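Side-chain contacts in exotoxin type A (Streptococcus pyogenes phage T12, PDB 1FNU), which probably acts as a secreted superantigen toxin of the staphylococcal and streptococcal toxin family: residues A[9-12]-A[13-16]; A[20-23]-A[24-28]; A[61-64]-A[65-69]; A[197-200]-A[201-204]. All coordinates share one frame; numbering follows the deposited sequence.

Contact 1 of 4, residues A[9-12]-A[13-16]; sequences LHRS and SLVK
Arg11 and Ser13 meet through NH2 of the guanidinium and OG of the serine, 3.1 Å apart, in a moderately bent hydrogen bond (152° at the hydrogen) that approaches the edge of the group but lies 18° out of its plane. Leu14 covers one face of the same guanidinium: its CG sits 3.9 Å above the plane, over the centre, while CD2 comes as near to NH1. The flat cation is thus held at its edge by a hydroxyl and laid against a branched alkyl end. A bend at chi3 (42°) folds the otherwise extended arginine chain back over the turn, which brings the guanidinium to both residues.

A common carboxylate fixes the polar ends, since Glu168 OE2 takes a salt bridge from Arg11 NE and also a hydrogen bond with Ser13 OG. This shared anchor probably limits rotation of the guanidinium on an otherwise exposed surface. Ser12 faces the protein, with OG hydrogen-bonded to the carbonyl of Tyr167, and its backbone pairs with Glu168.

Behind the side chains the backbone folds tightly. Leu14 N makes a long, weak bond to Arg11 O, whereas Val15 N reaches Ser12 O at 3.2 Å with the donor well above the carbonyl plane. Val15 CG2 packs beside Ser12 O at 3.5 Å, and the valine also leans on Phe192. Two successive backbone bonds from residue i+3 to residue i, the first weak, mark a tight turn in the N-terminal segment, pinned to Tyr167 and Glu168 just ahead of strand 169-176.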
loop_
_atom_site.group_PDB
_atom_site.type_symbol
_atom_site.label_atom_id
_atom_site.label_comp_id
_atom_site.label_asym_id
_atom_site.label_seq_id
_atom_site.Cartn_x
_atom_site.Cartn_y
_atom_site.Cartn_z
ATOM N N LEU A 9 -3.781 -6.311 -31.088
ATOM C CA LEU A 9 -4.232 -7.271 -30.106
ATOM C C LEU A 9 -3.105 -7.819 -29.235
ATOM O O LEU A 9 -2.005 -8.063 -29.684
ATOM C CB LEU A 9 -4.981 -8.418 -30.803
ATOM C CG LEU A 9 -6.217 -7.853 -31.576
ATOM C CD1 LEU A 9 -6.789 -8.849 -32.578
ATOM C CD2 LEU A 9 -7.275 -7.378 -30.557
ATOM N N HIS A 10 -3.405 -7.977 -27.959
ATOM C CA HIS A 10 -2.450 -8.522 -26.978
ATOM C C HIS A 10 -2.451 -10.045 -27.116
ATOM O O HIS A 10 -3.502 -10.677 -27.117
ATOM C CB HIS A 10 -2.882 -8.125 -25.546
ATOM C CG HIS A 10 -2.844 -6.653 -25.270
ATOM N ND1 HIS A 10 -3.530 -6.078 -24.218
ATOM C CD2 HIS A 10 -2.097 -5.656 -25.808
ATOM C CE1 HIS A 10 -3.208 -4.795 -24.115
ATOM N NE2 HIS A 10 -2.338 -4.512 -25.067
ATOM N N ARG A 11 -1.262 -10.627 -27.232
ATOM C CA ARG A 11 -1.120 -12.080 -27.374
ATOM C C ARG A 11 -1.099 -12.659 -25.975
ATOM O O ARG A 11 -0.291 -12.213 -25.125
ATOM C CB ARG A 11 0.199 -12.411 -28.124
ATOM C CG ARG A 11 0.286 -12.029 -29.704
ATOM C CD ARG A 11 1.789 -12.133 -30.245
ATOM N NE ARG A 11 2.300 -13.370 -29.636
ATOM C CZ ARG A 11 3.574 -13.720 -29.391
ATOM N NH1 ARG A 11 4.623 -12.946 -29.694
ATOM N NH2 ARG A 11 3.764 -14.857 -28.738
ATOM N N SER A 12 -1.981 -13.619 -25.711
ATOM C CA SER A 12 -2.057 -14.255 -24.366
ATOM C C SER A 12 -0.793 -15.026 -23.953
ATOM O O SER A 12 -0.507 -15.151 -22.772
ATOM C CB SER A 12 -3.228 -15.261 -24.270
ATOM O OG SER A 12 -2.986 -16.443 -25.060
ATOM N N SER A 13 -0.060 -15.546 -24.939
ATOM C CA SER A 13 1.126 -16.375 -24.636
ATOM C C SER A 13 2.319 -15.574 -24.105
ATOM O O SER A 13 3.230 -16.162 -23.633
ATOM C CB SER A 13 1.509 -17.233 -25.852
ATOM O OG SER A 13 1.818 -16.415 -26.945
ATOM N N LEU A 14 2.253 -14.243 -24.159
ATOM C CA LEU A 14 3.276 -13.367 -23.619
ATOM C C LEU A 14 2.938 -13.025 -22.139
ATOM O O LEU A 14 3.840 -12.769 -21.316
ATOM C CB LEU A 14 3.339 -12.048 -24.402
ATOM C CG LEU A 14 3.865 -12.031 -25.861
ATOM C CD1 LEU A 14 3.747 -10.660 -26.565
ATOM C CD2 LEU A 14 5.311 -12.486 -25.866
ATOM N N VAL A 15 1.650 -13.066 -21.785
ATOM C CA VAL A 15 1.215 -12.737 -20.426
ATOM C C VAL A 15 1.806 -13.584 -19.265
ATOM O O VAL A 15 1.758 -14.803 -19.230
ATOM C CB VAL A 15 -0.343 -12.775 -20.337
ATOM C CG1 VAL A 15 -0.822 -12.219 -18.971
ATOM C CG2 VAL A 15 -0.963 -11.970 -21.489
ATOM N N LYS A 16 2.319 -12.873 -18.275
ATOM C CA LYS A 16 2.799 -13.501 -17.056
ATOM C C LYS A 16 1.607 -13.452 -16.056
ATOM O O LYS A 16 0.973 -12.419 -15.825
ATOM C CB LYS A 16 4.067 -12.742 -16.544
ATOM C CG LYS A 16 4.352 -12.829 -15.063
ATOM C CD LYS A 16 5.892 -12.843 -14.688
ATOM C CE LYS A 16 6.811 -11.684 -15.178
ATOM N NZ LYS A 16 6.730 -10.360 -14.278
#

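Contact 2 of 4, residues A[20-23]-A[24-28]; sequences NIYF and LYEGD
Tyr22 and Glu26 both carry CG anti to the backbone N (chi1 168° and 170°), which sends the two side chains the same way from successive turns of the helix and brings Glu26 CG to 3.3 Å from Tyr22 OH. A bend at chi2 of the glutamate then turns its carboxylate close to parallel with the tyrosine ring, the planes only 16° apart. Glu26 CB lies over one face of the Tyr22 ring, 3.9 Å from the centroid and displaced toward the rim, a CH-pi contact. Beneath this pair, Glu26 N donates to Tyr22 O at 2.9 Å, the regular helical bond, and Gly27 N to Phe23 O closes the last turn as Gly27 leaves helical geometry.

Another side of the helix carries alkyl and aromatic groups. Ile21 CG2 packs 3.9 Å from Tyr25 CD2, the two side chains running alongside each other, and Leu24 CG lies against the carbonyl oxygen of Asn20, 3.2 Å from Asn20 O.

Phe23 makes a cation-pi contact with Arg95 of the third subunit. Helix 19-26 lies between its neighbours: Tyr22, Tyr25 and Glu26 touch helix 142-157, while Ile21, Leu24 and Tyr25 pack on helix 194-197.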
loop_
_atom_site.group_PDB
_atom_site.type_symbol
_atom_site.label_atom_id
_atom_site.label_comp_id
_atom_site.label_asym_id
_atom_site.label_seq_id
_atom_site.Cartn_x
_atom_site.Cartn_y
_atom_site.Cartn_z
ATOM N N ASN A 20 -4.679 -14.552 -13.264
ATOM C CA ASN A 20 -5.308 -13.368 -12.622
ATOM C C ASN A 20 -6.436 -12.740 -13.473
ATOM O O ASN A 20 -7.241 -12.011 -12.919
ATOM C CB ASN A 20 -4.256 -12.289 -12.204
ATOM C CG ASN A 20 -3.329 -12.819 -11.090
ATOM O OD1 ASN A 20 -3.706 -13.735 -10.392
ATOM N ND2 ASN A 20 -2.141 -12.253 -10.945
ATOM N N ILE A 21 -6.486 -13.046 -14.785
ATOM C CA ILE A 21 -7.628 -12.629 -15.645
ATOM C C ILE A 21 -8.643 -13.780 -15.413
ATOM O O ILE A 21 -9.819 -13.541 -15.180
ATOM C CB ILE A 21 -7.231 -12.555 -17.111
ATOM C CG1 ILE A 21 -6.158 -11.493 -17.307
ATOM C CG2 ILE A 21 -8.482 -12.248 -18.023
ATOM C CD1 ILE A 21 -6.602 -10.037 -16.948
ATOM N N TYR A 22 -8.175 -15.022 -15.440
ATOM C CA TYR A 22 -9.027 -16.191 -15.168
ATOM C C TYR A 22 -9.900 -16.045 -13.875
ATOM O O TYR A 22 -11.104 -16.336 -13.886
ATOM C CB TYR A 22 -8.188 -17.511 -15.024
ATOM C CG TYR A 22 -8.990 -18.719 -14.445
ATOM C CD1 TYR A 22 -9.975 -19.408 -15.213
ATOM C CD2 TYR A 22 -8.817 -19.131 -13.110
ATOM C CE1 TYR A 22 -10.725 -20.425 -14.685
ATOM C CE2 TYR A 22 -9.603 -20.189 -12.550
ATOM C CZ TYR A 22 -10.550 -20.825 -13.344
ATOM O OH TYR A 22 -11.309 -21.896 -12.836
ATOM N N PHE A 23 -9.299 -15.665 -12.736
ATOM C CA PHE A 23 -10.117 -15.605 -11.524
ATOM C C PHE A 23 -11.174 -14.463 -11.528
ATOM O O PHE A 23 -12.162 -14.582 -10.823
ATOM C CB PHE A 23 -9.188 -15.531 -10.274
ATOM C CG PHE A 23 -8.479 -16.829 -9.962
ATOM C CD1 PHE A 23 -9.187 -17.873 -9.352
ATOM C CD2 PHE A 23 -7.082 -16.976 -10.225
ATOM C CE1 PHE A 23 -8.538 -19.070 -8.976
ATOM C CE2 PHE A 23 -6.405 -18.139 -9.885
ATOM C CZ PHE A 23 -7.131 -19.217 -9.244
ATOM N N LEU A 24 -10.966 -13.431 -12.342
ATOM C CA LEU A 24 -11.882 -12.297 -12.459
ATOM C C LEU A 24 -13.170 -12.760 -13.200
ATOM O O LEU A 24 -14.282 -12.422 -12.833
ATOM C CB LEU A 24 -11.257 -11.167 -13.296
ATOM C CG LEU A 24 -10.006 -10.373 -12.855
ATOM C CD1 LEU A 24 -9.571 -9.360 -13.951
ATOM C CD2 LEU A 24 -10.292 -9.723 -11.451
ATOM N N TYR A 25 -13.010 -13.593 -14.218
ATOM C CA TYR A 25 -14.152 -14.022 -15.008
ATOM C C TYR A 25 -14.775 -15.384 -14.694
ATOM O O TYR A 25 -15.938 -15.688 -15.115
ATOM C CB TYR A 25 -13.808 -13.898 -16.480
ATOM C CG TYR A 25 -13.544 -12.433 -16.881
ATOM C CD1 TYR A 25 -14.609 -11.538 -17.054
ATOM C CD2 TYR A 25 -12.255 -11.969 -17.094
ATOM C CE1 TYR A 25 -14.420 -10.194 -17.453
ATOM C CE2 TYR A 25 -12.013 -10.652 -17.488
ATOM C CZ TYR A 25 -13.095 -9.756 -17.675
ATOM O OH TYR A 25 -12.841 -8.467 -18.047
ATOM N N GLU A 26 -14.016 -16.197 -13.987
ATOM C CA GLU A 26 -14.524 -17.477 -13.529
ATOM C C GLU A 26 -15.306 -17.176 -12.232
ATOM O O GLU A 26 -16.301 -17.828 -11.960
ATOM C CB GLU A 26 -13.391 -18.402 -13.198
ATOM C CG GLU A 26 -13.817 -19.714 -12.471
ATOM C CD GLU A 26 -14.738 -20.569 -13.301
ATOM O OE1 GLU A 26 -14.667 -20.469 -14.545
ATOM O OE2 GLU A 26 -15.531 -21.357 -12.718
ATOM N N GLY A 27 -14.869 -16.205 -11.437
ATOM C CA GLY A 27 -15.563 -15.870 -10.177
ATOM C C GLY A 27 -16.912 -15.181 -10.426
ATOM O O GLY A 27 -17.233 -14.901 -11.592
ATOM N N ASP A 28 -17.729 -15.017 -9.378
ATOM C CA ASP A 28 -19.003 -14.352 -9.497
ATOM C C ASP A 28 -18.791 -12.845 -9.588
ATOM O O ASP A 28 -17.768 -12.311 -9.138
ATOM C CB ASP A 28 -19.889 -14.618 -8.286
ATOM C CG ASP A 28 -20.324 -16.020 -8.239
ATOM O OD1 ASP A 28 -20.444 -16.560 -9.343
ATOM O OD2 ASP A 28 -20.509 -16.591 -7.166
#

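Contact 3 of 4, residues A[61-64]-A[65-69]; sequences ELKN and QEMAT
Asn64 caps the start of helix 65-72, its side-chain oxygen OD1 accepting from Met67 N at 3.0 Å. This is an N-cap bond from the residue just ahead of the helix to the third residue of the helix. The line is good at both ends: 157° at the hydrogen, and the donor lies nearly along the axis of the side-chain carbonyl. The asparagine reaches this position because CG stands between its backbone N and carbonyl carbon (chi1 52°), folding the amide back over the first turn. OD1 sits at the N-terminal end of the helix, where the helix dipole would probably favour an acceptor.

The main-chain carbonyl of Asn64 serves the next donor: Ala68 N bonds to Asn64 O at 3.2 Å, the first regular helical bond. One residue therefore provides both acceptors, through its amide and through its backbone.

Met67 points back at the residues before the helix. Its CG meets Leu62 CB, the two side chains crossing at about a right angle, and Leu62 CD1 reaches the CA of Ala68, so the leucine and the helix share an apolar seam that continues onto Leu46 of strand 45-48. Glu189 of the second subunit makes a weak hydrogen bond with Gln65 N at the N-terminal end of the helix. A bend at chi3 of the methionine (-72° in Met67) lays Met67 CE on Lys63 CB at 3.6 Å. The sulfur takes part as well, for Met67 SD accepts a weak bond from Lys63 N at 3.7 Å.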
loop_
_atom_site.group_PDB
_atom_site.type_symbol
_atom_site.label_atom_id
_atom_site.label_comp_id
_atom_site.label_asym_id
_atom_site.label_seq_id
_atom_site.Cartn_x
_atom_site.Cartn_y
_atom_site.Cartn_z
ATOM N N GLU A 61 -15.049 3.284 -9.560
ATOM C CA GLU A 61 -14.394 4.417 -10.123
ATOM C C GLU A 61 -14.999 4.633 -11.459
ATOM O O GLU A 61 -14.905 3.775 -12.298
ATOM C CB GLU A 61 -12.869 4.210 -10.308
ATOM C CG GLU A 61 -12.076 4.433 -9.048
ATOM C CD GLU A 61 -10.576 4.152 -9.290
ATOM O OE1 GLU A 61 -10.009 4.819 -10.259
ATOM O OE2 GLU A 61 -10.065 3.273 -8.487
ATOM N N LEU A 62 -15.541 5.837 -11.653
ATOM C CA LEU A 62 -16.170 6.219 -12.896
ATOM C C LEU A 62 -15.218 7.068 -13.752
ATOM O O LEU A 62 -14.066 7.262 -13.451
ATOM C CB LEU A 62 -17.502 6.932 -12.578
ATOM C CG LEU A 62 -18.399 5.874 -11.888
ATOM C CD1 LEU A 62 -19.318 6.483 -10.857
ATOM C CD2 LEU A 62 -19.185 5.067 -12.972
ATOM N N LYS A 63 -15.733 7.555 -14.856
ATOM C CA LYS A 63 -14.966 8.301 -15.796
ATOM C C LYS A 63 -14.221 9.477 -15.279
ATOM O O LYS A 63 -13.046 9.641 -15.539
ATOM C CB LYS A 63 -15.868 8.746 -16.934
ATOM C CG LYS A 63 -15.117 9.503 -17.988
ATOM C CD LYS A 63 -16.084 9.922 -19.094
ATOM C CE LYS A 63 -15.423 10.991 -19.870
ATOM N NZ LYS A 63 -15.851 10.765 -21.322
ATOM N N ASN A 64 -14.941 10.264 -14.518
ATOM C CA ASN A 64 -14.468 11.510 -13.941
ATOM C C ASN A 64 -15.439 12.048 -12.909
ATOM O O ASN A 64 -16.436 11.413 -12.586
ATOM C CB ASN A 64 -14.293 12.586 -15.004
ATOM C CG ASN A 64 -15.534 12.784 -15.878
ATOM O OD1 ASN A 64 -16.682 12.707 -15.406
ATOM N ND2 ASN A 64 -15.309 13.076 -17.147
ATOM N N GLN A 65 -15.082 13.221 -12.370
ATOM C CA GLN A 65 -15.859 13.883 -11.356
ATOM C C GLN A 65 -17.304 14.083 -11.781
ATOM O O GLN A 65 -18.186 13.805 -11.015
ATOM C CB GLN A 65 -15.235 15.226 -10.992
ATOM C CG GLN A 65 -16.235 16.245 -10.371
ATOM C CD GLN A 65 -15.574 17.572 -10.323
ATOM O OE1 GLN A 65 -14.910 18.001 -11.293
ATOM N NE2 GLN A 65 -15.704 18.235 -9.195
ATOM N N GLU A 66 -17.526 14.540 -13.015
ATOM C CA GLU A 66 -18.902 14.745 -13.467
ATOM C C GLU A 66 -19.743 13.496 -13.381
ATOM O O GLU A 66 -20.916 13.590 -13.000
ATOM C CB GLU A 66 -18.987 15.280 -14.881
ATOM C CG GLU A 66 -18.755 16.788 -14.935
ATOM C CD GLU A 66 -17.275 17.193 -14.841
ATOM O OE1 GLU A 66 -16.376 16.308 -14.511
ATOM O OE2 GLU A 66 -17.047 18.432 -15.126
ATOM N N MET A 67 -19.165 12.334 -13.775
ATOM C CA MET A 67 -19.906 11.068 -13.712
ATOM C C MET A 67 -20.237 10.636 -12.271
ATOM O O MET A 67 -21.400 10.260 -11.996
ATOM C CB MET A 67 -19.150 9.957 -14.481
ATOM C CG MET A 67 -20.005 8.685 -14.745
ATOM S SD MET A 67 -19.230 7.473 -15.911
ATOM C CE MET A 67 -19.331 8.267 -17.584
ATOM N N ALA A 68 -19.268 10.672 -11.335
ATOM C CA ALA A 68 -19.567 10.319 -9.942
ATOM C C ALA A 68 -20.708 11.221 -9.423
ATOM O O ALA A 68 -21.646 10.726 -8.802
ATOM C CB ALA A 68 -18.321 10.464 -9.019
ATOM N N THR A 69 -20.602 12.532 -9.655
ATOM C CA THR A 69 -21.697 13.403 -9.188
ATOM C C THR A 69 -23.031 13.105 -9.910
ATOM O O THR A 69 -24.083 13.223 -9.292
ATOM C CB THR A 69 -21.234 15.001 -9.100
ATOM O OG1 THR A 69 -22.298 15.921 -9.462
ATOM C CG2 THR A 69 -20.020 15.271 -9.907
#

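Contact 4 of 4, residues A[197-200]-A[201-204]; sequences YLMI and YKDN
Tyr201 N donates to Leu198 O at 2.9 Å and Lys202 N to Met199 O at 3.1 Å, both nearly straight at the hydrogen. In each case the donor stands above the carbonyl plane; both bonds run from residue i+3 to residue i, continuing the 3-10 winding after helix 194-197. Met199 O has a second donor in a water, 2.7 Å away, which in turn accepts from Asp203 N. Another water donates to Ile200 O and to Asp203 OD1, the latter at 2.9 Å, so two waters tie the end of the 3-10 turn to the type I beta turn of residues 201-204. Asp203 OD1 also accepts from Glu205 N.

Further out, the Tyr201 ring is the main surface for packing. Ile200 CG1 lies over the middle of one face, 3.8 Å from the centroid and 10° off the normal, in a CH-pi contact, and CD1 of the same residue reaches CE1 and CZ. That placement follows from a chi1 of 53°, which stands CG1 between the backbone N and carbonyl carbon. Leu198 CD2 touches the ring at CE2, 3.7 Å away, its side chain crossing the tyrosine at a slant. On another side of the turn Met199 CE lies alongside Lys202 CD.

The polar ends lead to other parts of the fold. Tyr201 OH bonds to Asp146 and to Tyr25, and Lys202 NZ to the backbone oxygens of Leu62 and Lys63. The Tyr201 ring thus lies against isoleucine on one face, with leucine near CE2, and is anchored at its hydroxyl, while the lysine charge is probably stabilised by carbonyl oxygens of the OB-fold domain.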
loop_
_atom_site.group_PDB
_atom_site.type_symbol
_atom_site.label_atom_id
_atom_site.label_comp_id
_atom_site.label_asym_id
_atom_site.label_seq_id
_atom_site.Cartn_x
_atom_site.Cartn_y
_atom_site.Cartn_z
ATOM N N TYR A 197 -5.932 -3.277 -15.856
ATOM C CA TYR A 197 -6.643 -3.991 -16.890
ATOM C C TYR A 197 -8.128 -3.640 -16.844
ATOM O O TYR A 197 -8.753 -3.411 -17.899
ATOM C CB TYR A 197 -6.589 -5.521 -16.693
ATOM C CG TYR A 197 -7.352 -6.271 -17.775
ATOM C CD1 TYR A 197 -6.900 -6.255 -19.099
ATOM C CD2 TYR A 197 -8.620 -6.823 -17.509
ATOM C CE1 TYR A 197 -7.673 -6.724 -20.125
ATOM C CE2 TYR A 197 -9.392 -7.296 -18.529
ATOM C CZ TYR A 197 -8.917 -7.233 -19.842
ATOM O OH TYR A 197 -9.710 -7.700 -20.876
ATOM N N LEU A 198 -8.705 -3.570 -15.636
ATOM C CA LEU A 198 -10.150 -3.368 -15.529
ATOM C C LEU A 198 -10.676 -1.958 -15.890
ATOM O O LEU A 198 -11.901 -1.716 -15.983
ATOM C CB LEU A 198 -10.616 -3.879 -14.127
ATOM C CG LEU A 198 -10.589 -5.443 -13.976
ATOM C CD1 LEU A 198 -10.891 -5.859 -12.555
ATOM C CD2 LEU A 198 -11.689 -6.065 -14.913
ATOM N N MET A 199 -9.732 -1.072 -16.169
ATOM C CA MET A 199 -10.026 0.281 -16.544
ATOM C C MET A 199 -10.725 0.231 -17.900
ATOM O O MET A 199 -11.234 1.237 -18.300
ATOM C CB MET A 199 -8.757 1.152 -16.537
ATOM C CG MET A 199 -8.255 1.448 -15.094
ATOM S SD MET A 199 -6.634 2.337 -15.016
ATOM C CE MET A 199 -7.030 3.861 -15.526
ATOM N N ILE A 200 -10.803 -0.913 -18.588
ATOM C CA ILE A 200 -11.640 -0.896 -19.811
ATOM C C ILE A 200 -13.125 -0.602 -19.464
ATOM O O ILE A 200 -13.920 -0.254 -20.347
ATOM C CB ILE A 200 -11.573 -2.260 -20.587
ATOM C CG1 ILE A 200 -11.902 -3.387 -19.605
ATOM C CG2 ILE A 200 -10.169 -2.351 -21.326
ATOM C CD1 ILE A 200 -12.240 -4.734 -20.197
ATOM N N TYR A 201 -13.500 -0.710 -18.189
ATOM C CA TYR A 201 -14.886 -0.448 -17.746
ATOM C C TYR A 201 -15.108 0.894 -17.061
ATOM O O TYR A 201 -16.250 1.246 -16.606
ATOM C CB TYR A 201 -15.329 -1.504 -16.722
ATOM C CG TYR A 201 -15.231 -2.858 -17.255
ATOM C CD1 TYR A 201 -15.643 -3.139 -18.559
ATOM C CD2 TYR A 201 -14.741 -3.909 -16.444
ATOM C CE1 TYR A 201 -15.585 -4.446 -19.039
ATOM C CE2 TYR A 201 -14.683 -5.202 -16.899
ATOM C CZ TYR A 201 -15.108 -5.483 -18.187
ATOM O OH TYR A 201 -15.043 -6.797 -18.585
ATOM N N LYS A 202 -14.015 1.628 -16.933
ATOM C CA LYS A 202 -14.101 2.895 -16.246
ATOM C C LYS A 202 -15.080 3.910 -16.867
ATOM O O LYS A 202 -15.690 4.700 -16.124
ATOM C CB LYS A 202 -12.696 3.541 -16.170
ATOM C CG LYS A 202 -12.492 4.523 -15.025
ATOM C CD LYS A 202 -11.019 5.015 -14.955
ATOM C CE LYS A 202 -10.861 6.526 -15.327
ATOM N NZ LYS A 202 -11.206 7.499 -14.283
ATOM N N ASP A 203 -15.249 3.892 -18.189
ATOM C CA ASP A 203 -16.085 4.935 -18.791
ATOM C C ASP A 203 -17.553 4.606 -18.636
ATOM O O ASP A 203 -18.373 5.334 -19.111
ATOM C CB ASP A 203 -15.741 5.214 -20.264
ATOM C CG ASP A 203 -16.008 4.018 -21.203
ATOM O OD1 ASP A 203 -16.795 3.071 -20.881
ATOM O OD2 ASP A 203 -15.415 4.052 -22.331
ATOM N N ASN A 204 -17.832 3.493 -17.956
ATOM C CA ASN A 204 -19.196 3.074 -17.646
ATOM C C ASN A 204 -20.077 2.964 -18.860
ATOM O O ASN A 204 -21.273 3.154 -18.752
ATOM C CB ASN A 204 -19.774 4.092 -16.678
ATOM C CG ASN A 204 -20.911 3.566 -15.863
ATOM O OD1 ASN A 204 -20.879 2.460 -15.299
ATOM N ND2 ASN A 204 -21.929 4.416 -15.725
HETATM O O HOH W 1 -12.754 2.863 -19.820
HETATM O O HOH W 2 -16.952 0.208 -20.729
#

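How the contacts relate
The four contacts come in series along the chain, from the N-terminal segment to residues 197-204 near its end. Contact 1 adjoins contact 2 in sequence, with centres about 17 Å apart; it lies at the surface, its centre about 19 Å from that of the chain. Contact 4 lies about 7 Å from the chain's centre and touches both contact 2 and contact 3, at centre separations of about 16 and 12 Å; contacts 2 and 3 lie on opposite sides of that centre, about 26 Å apart. Contacts 2 and 3 belong to the OB-fold part, contact 4 to the beta-grasp part. Residues 197-204 therefore touch both, consistent with a place at their junction.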